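BsaWI endonuclease (Geobacillus stearothermophilus, PDB 4ZSF) is a restriction endonuclease of the PD-(D/E)XK nuclease superfamily that probably cleaves DNA by hydrolysis with the aid of bound divalent metal ions. Local coordinates at residues A12-E17 with R34-S39; S101-Y106 with Q247-A252; Y106-L111 with Y157-I162; N133-Q138 with A185-V190. All blocks are in the same frame, centred on the assembly; numbering follows the deposited sequence.

Interaction 1: A12-E17 with R34-S39; sequences AKIFEE and RDTMIS
Ile14 is the residue through which 12-17 touches 34-39, and its apolar contact is made by the last methyl alone. CG1 stands anti to the carbonyl carbon (chi1 -64°) and the chain continues extended (chi2 172°), which carries CD1 outward to a point 3.6 Å from Asp35 CB. The two side chains meet at about a right angle; the methyl touches CB, while the carboxylate has a partner of its own, OD2 forming a salt bridge with Lys31. Isoleucine suits the place because its CG1-CD1 arm is apolar and long enough to span the gap between helices whose nearest CA atoms, those of Ile14 and Thr36, are 7.8 Å apart. The contact joins helix 3-22 to helix 25-43, consecutive in the chain and linked by a very short turn, in the all-helical N-terminal part of the protein; Thr36 also packs on Val56 of the third helix, 49-65.

The other polar groups look elsewhere. Thr36 OG1 lies 3.8 Å from Ile14 CD1, a packing contact; its hydrogen bond is with Ala32 O, one turn back in its own helix. Arg34 NH1 pairs with Glu93 of the second subunit.

Interaction 2: S101-Y106 with Q247-A252; sequences SSLEEY and QHAREA
The Tyr106 ring has Arg250 on one face and the CG of its own neighbour Glu105 on the other, each lying over the ring centre. Arg250 CD sits 3.6 Å from the ring centroid, only 4° off the normal, a textbook CH-pi contact. The arginine chain bends at chi3, about the CG-CD bond, which lays the guanidinium over the CE1 side of the ring, with planes 14° apart and Arg250 CZ 3.3 Å from Tyr106 CE1. A flat aromatic ring suits this place, offering one face to both the CD methylene and the flat cationic group. At the guanidinium edge lies Gln247 CD: Arg250 NH1 donates to Gln247 OE1 at 2.9 Å, in the carbonyl plane and on a lone pair, though the N-H...O angle is only 138° and the oxygen lies tilted from the guanidinium plane. This bond, within one helical turn, is likely to limit rotation of the guanidinium. The Gln247 amide is turned steeply against the tyrosine plane, and its NE2 is 3.6 Å from Tyr106 OH, a packing distance.

Here the C-terminal end of helix 70-103 meets helix 243-258 beside the edge strand 108-112 of the nuclease sheet. Both helices rest on Met108 of that strand, through Leu103, Ala249 and Arg250. A serine in place of Tyr106 would probably leave the Arg250 chain without the surface it lies on and open a gap beside Glu105.

Deeper in, Leu103 CD2 meets Ala249 CB at 4.0 Å; the small alanine lets the helix backbone come close, while leucine supplies the reach.

Interaction 3: Y106-L111 with Y157-I162; sequences YGMRIL and YVFGCI
Met108 and Phe159 touch although their strands are not neighbours in the sheet: strand 146-152 runs between them, and the two side chains meet over it at about a right angle. Met108 SD lies 3.7 Å from Phe159 CZ and 4.8 Å from the ring centroid, 67° off the normal, a Met-aromatic contact of oblique geometry. The flexible methionine chain, extended at chi2 and bent at chi3, suits such a bridging role, while its polarisable sulfur is well placed beside the far end of an aromatic ring. Phe159 in turn holds its CG between the backbone N and the carbonyl carbon, and this chi1 (69°) swings the ring to bring its CE1-CZ end to Met108.

Phe159 and Gly160 together face Ile148 across the strand pair, a classic beta bulge. In a regular strand residues three apart would face opposite ways; with the extra residue inserted, Phe159 and Ile162 both turn to this face, where Ile162 CD1 packs against Ile110 CG1 at 4.5 Å. Just before the strand, Gly107 has the positive phi natural to glycine and is the C-prime residue of the Schellman motif that ends helix 70-103.

Leu103 of that helix touches Ile110, and Trp256 of helix 243-258 packs on Phe159. The strands 108-112 and 155-165 run the same way, 33° apart in their touching parts, because each is antiparallel to 146-152. This up-down-up start of a mixed, helix-flanked sheet belongs to the alpha/beta core of the PD-(D/E)XK nucleases.

Interaction 4: N133-Q138 with A185-V190; sequences NWLKEQ and AFFWSV
Trp134 and Phe187 are brought together by different first torsions: CG of Trp134 is anti to the backbone N (chi1 -177°), throwing the indole outward from its helix, while CG of Phe187 is anti to the carbonyl carbon. The contact sets helix 129-140 against the central sheet of the PD-(D/E)XK fold, at the turn between helix 172-184 and strand 188-193. That turn is a Schellman motif, with Phe186 at positive phi, and it presents Ala185 and Phe187 together to the indole.

The six-membered ring of Trp134 and the Phe187 ring are nearly parallel, 11° apart, but slid so far that they barely overlap, with centroids separated by 4.8 Å. Contact falls at their margins, Trp134 CE3 to Phe187 CE1 at 3.5 Å. Ala185 CB lies at the edge of the phenylalanine, in its plane, and over the indole face, 4.1 Å from the centroid of the six-membered ring in a CH-pi contact. The wide indole can thus meet a methyl and a second ring at once, and the flat phenylalanine slides alongside it. Leu135 CD2 adds an apolar touch on Phe187 CZ, and Arg260 makes a cation-pi contact with the same phenylalanine. A glycine in place of Trp134 would probably strip Ala185 and Phe187 of their shared aromatic surface and open a gap between helix 129-140 and the turn at Ala185-Phe187.

The opposite face of the indole is occupied by the Gln138 amide, its NE2 lying toward the rim. Trp134 O accepts two donors from that one residue: the backbone N at 3.0 Å, and NE2 of Gln138 at 3.3 Å, with an N-H...O angle of 148°.

From the N terminus, interaction 1 closes the first and shortest loop, joining helices 3-22 and 25-43 before any other contact opens. It stands apart on the far side of the chain's centre, its middle more than 50 Å from those of the others. The long helix 70-103 then leads to interaction 2, whose wide loop ends only in helix 243-258. Interactions 3 and 4 are both nested inside that loop, and their segments alternate along the chain, so they cross each other. Interactions 2 and 3 share Tyr106 at the helix-to-strand junction. Interactions 3 and 4 meet where strands 155-165 and 188-193 pair, and Trp188 packs against the C-terminal helix of interaction 2.

Interaction 1: A12-E17 with R34-S39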
# COMPACT_ATOMS: atom_id res chain seq x y z
N ALA A 12 -24.91 9.75 -12.72
CA ALA A 12 -25.85 8.66 -12.99
C ALA A 12 -26.26 8.68 -14.44
O ALA A 12 -26.31 7.62 -15.07
CB ALA A 12 -27.08 8.76 -12.07
N LYS A 13 -26.54 9.86 -14.99
CA LYS A 13 -26.95 9.95 -16.40
C LYS A 13 -25.87 9.49 -17.36
O LYS A 13 -26.14 8.73 -18.30
CB LYS A 13 -27.35 11.39 -16.76
CG LYS A 13 -27.76 11.54 -18.25
CD LYS A 13 -28.30 12.96 -18.50
CE LYS A 13 -29.10 13.04 -19.82
N ILE A 14 -24.66 9.99 -17.16
CA ILE A 14 -23.58 9.68 -18.08
C ILE A 14 -23.22 8.21 -17.92
O ILE A 14 -22.96 7.52 -18.93
CB ILE A 14 -22.32 10.57 -17.85
CG1 ILE A 14 -22.66 12.08 -18.15
CG2 ILE A 14 -21.10 10.07 -18.71
CD1 ILE A 14 -21.55 13.02 -17.75
N PHE A 15 -23.24 7.70 -16.69
CA PHE A 15 -22.90 6.26 -16.55
C PHE A 15 -23.89 5.40 -17.34
O PHE A 15 -23.50 4.51 -18.13
CB PHE A 15 -22.92 5.80 -15.08
CG PHE A 15 -22.74 4.31 -14.98
CD1 PHE A 15 -21.47 3.78 -15.09
CD2 PHE A 15 -23.84 3.47 -14.89
CE1 PHE A 15 -21.28 2.40 -15.06
CE2 PHE A 15 -23.68 2.10 -14.88
CZ PHE A 15 -22.39 1.56 -14.98
N GLU A 16 -25.18 5.65 -17.09
CA GLU A 16 -26.23 4.81 -17.68
C GLU A 16 -26.18 4.88 -19.18
O GLU A 16 -26.28 3.85 -19.85
CB GLU A 16 -27.63 5.23 -17.20
CG GLU A 16 -28.77 4.57 -18.01
CD GLU A 16 -30.15 4.82 -17.41
OE1 GLU A 16 -30.23 5.06 -16.18
OE2 GLU A 16 -31.15 4.77 -18.18
N GLU A 17 -26.04 6.09 -19.72
CA GLU A 17 -26.00 6.27 -21.20
C GLU A 17 -24.81 5.57 -21.79
O GLU A 17 -24.92 4.92 -22.83
CB GLU A 17 -25.94 7.73 -21.59
CG GLU A 17 -27.29 8.38 -21.32
CD GLU A 17 -27.30 9.86 -21.59
OE1 GLU A 17 -26.27 10.37 -22.09
OE2 GLU A 17 -28.35 10.49 -21.30
N ARG A 34 -15.00 11.41 -15.07
CA ARG A 34 -14.26 12.47 -15.79
C ARG A 34 -15.22 13.54 -16.27
O ARG A 34 -15.00 14.76 -16.10
CB ARG A 34 -13.53 11.74 -16.95
CG ARG A 34 -12.66 12.43 -17.91
CD ARG A 34 -11.93 11.24 -18.64
NE ARG A 34 -12.77 10.60 -19.66
CZ ARG A 34 -12.96 9.28 -19.88
NH1 ARG A 34 -12.41 8.32 -19.14
NH2 ARG A 34 -13.76 8.93 -20.88
N ASP A 35 -16.30 13.10 -16.91
CA ASP A 35 -17.18 14.10 -17.56
C ASP A 35 -18.06 14.81 -16.55
O ASP A 35 -18.45 15.98 -16.76
CB ASP A 35 -18.04 13.40 -18.63
CG ASP A 35 -17.24 13.06 -19.91
OD1 ASP A 35 -15.98 13.27 -20.00
OD2 ASP A 35 -17.90 12.49 -20.80
N THR A 36 -18.36 14.16 -15.43
CA THR A 36 -19.14 14.86 -14.40
C THR A 36 -18.23 15.91 -13.76
O THR A 36 -18.70 17.02 -13.50
CB THR A 36 -19.70 13.90 -13.35
OG1 THR A 36 -20.57 12.97 -14.03
CG2 THR A 36 -20.53 14.68 -12.26
N MET A 37 -16.97 15.55 -13.47
CA MET A 37 -16.01 16.52 -12.87
C MET A 37 -15.91 17.76 -13.81
O MET A 37 -16.02 18.93 -13.40
CB MET A 37 -14.64 15.87 -12.66
CG MET A 37 -13.59 16.81 -12.03
SD MET A 37 -14.08 17.42 -10.38
CE MET A 37 -12.42 17.80 -9.81
N ILE A 38 -15.71 17.50 -15.09
CA ILE A 38 -15.52 18.62 -16.05
C ILE A 38 -16.79 19.47 -16.12
O ILE A 38 -16.71 20.70 -16.01
CB ILE A 38 -15.14 18.09 -17.45
CG1 ILE A 38 -13.72 17.52 -17.42
CG2 ILE A 38 -15.27 19.26 -18.56
CD1 ILE A 38 -13.37 16.75 -18.71
N SER A 39 -17.95 18.81 -16.26
CA SER A 39 -19.24 19.48 -16.43
C SER A 39 -19.60 20.33 -15.23
O SER A 39 -20.06 21.49 -15.35
CB SER A 39 -20.34 18.44 -16.66
OG SER A 39 -21.49 19.08 -17.19

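Interaction 2: S101-Y106 with Q247-A252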
# COMPACT_ATOMS: atom_id res chain seq x y z
N SER A 101 4.30 -19.47 26.07
CA SER A 101 3.93 -20.37 27.16
C SER A 101 4.53 -21.75 26.93
O SER A 101 4.78 -22.47 27.87
CB SER A 101 2.41 -20.49 27.30
OG SER A 101 1.89 -21.09 26.11
N SER A 102 4.69 -22.15 25.70
CA SER A 102 5.30 -23.45 25.42
C SER A 102 6.80 -23.44 25.28
O SER A 102 7.43 -24.46 25.51
CB SER A 102 4.72 -24.03 24.11
OG SER A 102 3.44 -24.56 24.33
N LEU A 103 7.38 -22.36 24.75
CA LEU A 103 8.78 -22.34 24.40
C LEU A 103 9.68 -22.13 25.63
O LEU A 103 10.87 -22.47 25.60
CB LEU A 103 9.06 -21.21 23.36
CG LEU A 103 8.48 -21.41 21.97
CD1 LEU A 103 8.49 -20.00 21.27
CD2 LEU A 103 9.36 -22.37 21.17
N GLU A 104 9.09 -21.53 26.66
CA GLU A 104 9.79 -21.12 27.87
C GLU A 104 10.54 -22.32 28.45
O GLU A 104 11.69 -22.17 28.85
CB GLU A 104 8.80 -20.56 28.89
CG GLU A 104 9.47 -19.95 30.13
CD GLU A 104 8.46 -19.29 31.08
OE1 GLU A 104 7.48 -19.96 31.50
OE2 GLU A 104 8.62 -18.09 31.40
N GLU A 105 9.94 -23.50 28.45
CA GLU A 105 10.61 -24.64 29.11
C GLU A 105 11.85 -25.13 28.35
O GLU A 105 12.67 -25.88 28.89
CB GLU A 105 9.63 -25.78 29.34
CG GLU A 105 9.22 -26.56 28.15
CD GLU A 105 8.74 -27.97 28.52
OE1 GLU A 105 9.51 -28.73 29.17
OE2 GLU A 105 7.61 -28.34 28.15
N TYR A 106 12.01 -24.69 27.10
CA TYR A 106 13.18 -25.04 26.33
C TYR A 106 14.14 -23.87 26.15
O TYR A 106 14.98 -23.91 25.25
CB TYR A 106 12.78 -25.55 24.95
CG TYR A 106 11.69 -26.61 24.99
CD1 TYR A 106 11.96 -27.91 25.44
CD2 TYR A 106 10.40 -26.32 24.57
CE1 TYR A 106 10.96 -28.89 25.46
CE2 TYR A 106 9.39 -27.30 24.57
CZ TYR A 106 9.69 -28.58 25.02
OH TYR A 106 8.69 -29.53 25.01
N GLN A 247 8.07 -27.70 18.32
CA GLN A 247 9.06 -28.80 18.23
C GLN A 247 10.15 -28.49 17.16
O GLN A 247 11.35 -28.79 17.36
CB GLN A 247 8.34 -30.13 17.98
CG GLN A 247 7.42 -30.52 19.16
CD GLN A 247 8.21 -30.61 20.46
OE1 GLN A 247 9.25 -31.23 20.47
NE2 GLN A 247 7.77 -29.90 21.50
N HIS A 248 9.78 -27.85 16.05
CA HIS A 248 10.80 -27.50 15.06
C HIS A 248 11.71 -26.38 15.58
O HIS A 248 12.91 -26.36 15.25
CB HIS A 248 10.18 -27.11 13.71
CG HIS A 248 9.45 -28.25 13.04
ND1 HIS A 248 8.58 -28.06 11.98
CD2 HIS A 248 9.42 -29.57 13.33
CE1 HIS A 248 8.08 -29.23 11.62
NE2 HIS A 248 8.58 -30.17 12.41
N ALA A 249 11.14 -25.46 16.36
CA ALA A 249 12.00 -24.39 16.94
C ALA A 249 13.10 -25.02 17.81
O ALA A 249 14.23 -24.50 17.85
CB ALA A 249 11.19 -23.43 17.78
N ARG A 250 12.77 -26.07 18.55
CA ARG A 250 13.79 -26.76 19.37
C ARG A 250 14.97 -27.24 18.52
O ARG A 250 16.18 -27.11 18.89
CB ARG A 250 13.17 -27.97 20.10
CG ARG A 250 12.21 -27.53 21.21
CD ARG A 250 11.52 -28.79 21.76
NE ARG A 250 12.47 -29.57 22.55
CZ ARG A 250 12.21 -30.78 23.03
NH1 ARG A 250 11.05 -31.35 22.74
NH2 ARG A 250 13.11 -31.41 23.79
N GLU A 251 14.60 -27.84 17.39
CA GLU A 251 15.60 -28.40 16.51
C GLU A 251 16.39 -27.30 15.79
O GLU A 251 17.60 -27.42 15.61
CB GLU A 251 14.97 -29.33 15.48
CG GLU A 251 16.07 -30.12 14.76
CD GLU A 251 15.55 -31.06 13.67
OE1 GLU A 251 14.31 -31.12 13.43
OE2 GLU A 251 16.41 -31.73 13.05
N ALA A 252 15.68 -26.26 15.34
CA ALA A 252 16.33 -25.13 14.67
C ALA A 252 17.34 -24.46 15.62
O ALA A 252 18.47 -24.10 15.19
CB ALA A 252 15.25 -24.12 14.24

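Interaction 3: Y106-L111 with Y157-I162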
# COMPACT_ATOMS: atom_id res chain seq x y z
N TYR A 106 12.01 -24.69 27.10
CA TYR A 106 13.18 -25.04 26.33
C TYR A 106 14.14 -23.87 26.15
O TYR A 106 14.98 -23.91 25.25
CB TYR A 106 12.78 -25.55 24.95
CG TYR A 106 11.69 -26.61 24.99
CD1 TYR A 106 11.96 -27.91 25.44
CD2 TYR A 106 10.40 -26.32 24.57
CE1 TYR A 106 10.96 -28.89 25.46
CE2 TYR A 106 9.39 -27.30 24.57
CZ TYR A 106 9.69 -28.58 25.02
OH TYR A 106 8.69 -29.53 25.01
N GLY A 107 13.98 -22.81 26.94
CA GLY A 107 14.93 -21.70 26.89
C GLY A 107 14.73 -20.74 25.70
O GLY A 107 15.66 -20.05 25.31
N MET A 108 13.54 -20.73 25.12
CA MET A 108 13.29 -19.93 23.92
C MET A 108 12.17 -18.92 24.19
O MET A 108 11.28 -19.15 25.03
CB MET A 108 12.93 -20.84 22.72
CG MET A 108 14.16 -21.64 22.24
SD MET A 108 13.68 -22.64 20.80
CE MET A 108 12.84 -23.95 21.62
N ARG A 109 12.18 -17.80 23.44
CA ARG A 109 11.00 -16.94 23.45
C ARG A 109 10.92 -16.18 22.15
O ARG A 109 11.92 -15.92 21.49
CB ARG A 109 11.00 -15.95 24.63
CG ARG A 109 12.23 -15.08 24.65
CD ARG A 109 12.01 -14.05 25.82
NE ARG A 109 13.21 -13.25 26.06
CZ ARG A 109 13.29 -12.31 27.01
NH1 ARG A 109 12.27 -12.10 27.84
NH2 ARG A 109 14.41 -11.62 27.19
N ILE A 110 9.68 -15.82 21.84
CA ILE A 110 9.31 -15.02 20.71
C ILE A 110 9.27 -13.57 21.15
O ILE A 110 8.74 -13.22 22.23
CB ILE A 110 7.91 -15.44 20.15
CG1 ILE A 110 8.01 -16.84 19.52
CG2 ILE A 110 7.39 -14.41 19.19
CD1 ILE A 110 6.62 -17.44 19.19
N LEU A 111 9.82 -12.74 20.28
CA LEU A 111 9.83 -11.30 20.46
C LEU A 111 9.07 -10.59 19.35
O LEU A 111 9.25 -10.95 18.15
CB LEU A 111 11.27 -10.77 20.41
CG LEU A 111 12.30 -11.44 21.29
CD1 LEU A 111 13.64 -10.81 20.91
CD2 LEU A 111 11.94 -11.22 22.76
N TYR A 157 20.29 -15.34 22.08
CA TYR A 157 20.62 -15.24 20.66
C TYR A 157 19.38 -15.22 19.81
O TYR A 157 18.58 -16.12 19.97
CB TYR A 157 21.45 -16.43 20.22
CG TYR A 157 22.78 -16.49 20.93
CD1 TYR A 157 23.88 -15.81 20.42
CD2 TYR A 157 22.92 -17.19 22.15
CE1 TYR A 157 25.14 -15.87 21.09
CE2 TYR A 157 24.16 -17.24 22.81
CZ TYR A 157 25.24 -16.58 22.28
OH TYR A 157 26.44 -16.66 22.95
N VAL A 158 19.25 -14.26 18.88
CA VAL A 158 18.20 -14.40 17.86
C VAL A 158 18.61 -15.50 16.86
O VAL A 158 19.68 -15.41 16.28
CB VAL A 158 17.97 -13.08 17.11
CG1 VAL A 158 16.98 -13.28 15.93
CG2 VAL A 158 17.46 -12.06 18.07
N PHE A 159 17.76 -16.51 16.64
CA PHE A 159 18.14 -17.53 15.64
C PHE A 159 17.07 -17.64 14.54
O PHE A 159 17.29 -18.36 13.56
CB PHE A 159 18.35 -18.91 16.30
CG PHE A 159 17.05 -19.58 16.84
CD1 PHE A 159 16.59 -19.32 18.14
CD2 PHE A 159 16.30 -20.46 16.02
CE1 PHE A 159 15.38 -19.94 18.64
CE2 PHE A 159 15.19 -21.09 16.50
CZ PHE A 159 14.70 -20.84 17.75
N GLY A 160 15.90 -17.00 14.71
CA GLY A 160 14.87 -17.20 13.70
C GLY A 160 14.06 -15.93 13.43
O GLY A 160 13.95 -15.06 14.33
N CYS A 161 13.58 -15.82 12.19
CA CYS A 161 12.78 -14.70 11.68
C CYS A 161 11.43 -15.27 11.27
O CYS A 161 11.36 -16.32 10.59
CB CYS A 161 13.47 -14.09 10.45
SG CYS A 161 15.12 -13.46 10.78
N ILE A 162 10.35 -14.62 11.67
CA ILE A 162 9.02 -15.17 11.51
C ILE A 162 8.07 -14.16 10.87
O ILE A 162 7.96 -12.99 11.31
CB ILE A 162 8.42 -15.55 12.91
CG1 ILE A 162 9.32 -16.60 13.60
CG2 ILE A 162 6.94 -15.98 12.77
CD1 ILE A 162 9.07 -16.62 15.16

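Interaction 4: N133-Q138 with A185-V190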
# COMPACT_ATOMS: atom_id res chain seq x y z
N ASN A 133 23.80 -6.03 12.99
CA ASN A 133 23.64 -5.06 11.92
C ASN A 133 22.59 -5.48 10.91
O ASN A 133 21.76 -4.66 10.46
CB ASN A 133 24.97 -4.85 11.22
CG ASN A 133 25.89 -4.03 12.09
OD1 ASN A 133 25.42 -3.35 12.99
ND2 ASN A 133 27.19 -4.14 11.87
N TRP A 134 22.62 -6.76 10.57
CA TRP A 134 21.64 -7.31 9.64
C TRP A 134 20.21 -7.25 10.24
O TRP A 134 19.25 -6.88 9.56
CB TRP A 134 22.01 -8.74 9.29
CG TRP A 134 21.07 -9.35 8.28
CD1 TRP A 134 21.13 -9.20 6.91
CD2 TRP A 134 19.91 -10.15 8.55
NE1 TRP A 134 20.11 -9.90 6.33
CE2 TRP A 134 19.34 -10.48 7.30
CE3 TRP A 134 19.32 -10.65 9.73
CZ2 TRP A 134 18.19 -11.30 7.19
CZ3 TRP A 134 18.18 -11.45 9.62
CH2 TRP A 134 17.62 -11.76 8.36
N LEU A 135 20.08 -7.60 11.50
CA LEU A 135 18.79 -7.52 12.15
C LEU A 135 18.30 -6.08 12.21
O LEU A 135 17.12 -5.81 12.07
CB LEU A 135 18.84 -8.10 13.56
CG LEU A 135 19.04 -9.62 13.57
CD1 LEU A 135 19.54 -9.97 14.96
CD2 LEU A 135 17.73 -10.39 13.19
N LYS A 136 19.20 -5.14 12.49
CA LYS A 136 18.77 -3.75 12.53
C LYS A 136 18.18 -3.31 11.17
O LYS A 136 17.20 -2.56 11.15
CB LYS A 136 19.94 -2.83 12.96
CG LYS A 136 20.18 -2.83 14.47
CD LYS A 136 21.51 -2.05 14.82
N GLU A 137 18.76 -3.81 10.06
CA GLU A 137 18.25 -3.54 8.70
C GLU A 137 16.89 -4.18 8.50
O GLU A 137 16.04 -3.60 7.84
CB GLU A 137 19.19 -4.06 7.55
CG GLU A 137 20.41 -3.17 7.25
N GLN A 138 16.69 -5.39 9.04
CA GLN A 138 15.36 -6.04 8.84
C GLN A 138 14.29 -5.27 9.63
O GLN A 138 13.16 -5.12 9.18
CB GLN A 138 15.38 -7.48 9.29
CG GLN A 138 16.52 -8.28 8.70
CD GLN A 138 16.61 -8.11 7.20
OE1 GLN A 138 15.63 -8.36 6.47
NE2 GLN A 138 17.75 -7.60 6.72
N ALA A 185 21.20 -15.64 5.14
CA ALA A 185 21.90 -15.08 6.31
C ALA A 185 22.02 -16.06 7.45
O ALA A 185 22.51 -15.69 8.51
CB ALA A 185 21.17 -13.84 6.82
N PHE A 186 21.59 -17.30 7.20
CA PHE A 186 21.69 -18.41 8.16
C PHE A 186 20.85 -18.13 9.39
O PHE A 186 21.28 -18.39 10.53
CB PHE A 186 23.14 -18.73 8.54
CG PHE A 186 24.01 -19.06 7.36
CD1 PHE A 186 24.10 -20.38 6.87
CD2 PHE A 186 24.73 -18.06 6.73
CE1 PHE A 186 24.91 -20.68 5.77
CE2 PHE A 186 25.51 -18.33 5.61
CZ PHE A 186 25.65 -19.67 5.15
N PHE A 187 19.59 -17.75 9.16
CA PHE A 187 18.58 -17.78 10.23
C PHE A 187 17.47 -18.76 9.84
O PHE A 187 17.17 -18.92 8.64
CB PHE A 187 17.95 -16.41 10.44
CG PHE A 187 18.93 -15.40 11.04
CD1 PHE A 187 19.74 -14.60 10.22
CD2 PHE A 187 19.02 -15.26 12.44
CE1 PHE A 187 20.65 -13.67 10.80
CE2 PHE A 187 19.91 -14.33 12.99
CZ PHE A 187 20.70 -13.57 12.20
N TRP A 188 16.83 -19.33 10.86
CA TRP A 188 15.56 -20.07 10.63
C TRP A 188 14.55 -19.10 10.10
O TRP A 188 14.36 -18.03 10.69
CB TRP A 188 15.11 -20.65 11.94
CG TRP A 188 14.00 -21.65 11.85
CD1 TRP A 188 13.84 -22.65 10.91
CD2 TRP A 188 12.93 -21.77 12.79
NE1 TRP A 188 12.72 -23.39 11.25
CE2 TRP A 188 12.15 -22.87 12.39
CE3 TRP A 188 12.56 -21.05 13.95
CZ2 TRP A 188 11.02 -23.29 13.12
CZ3 TRP A 188 11.44 -21.46 14.67
CH2 TRP A 188 10.66 -22.54 14.22
N SER A 189 13.88 -19.43 9.00
CA SER A 189 12.94 -18.45 8.44
C SER A 189 11.60 -19.13 8.24
O SER A 189 11.48 -20.06 7.44
CB SER A 189 13.45 -17.87 7.10
OG SER A 189 12.50 -16.93 6.60
N VAL A 190 10.60 -18.71 8.98
CA VAL A 190 9.32 -19.40 8.86
C VAL A 190 8.14 -18.47 8.76
O VAL A 190 8.27 -17.26 8.97
CB VAL A 190 9.08 -20.38 10.07
CG1 VAL A 190 10.14 -21.49 10.07
CG2 VAL A 190 9.09 -19.59 11.39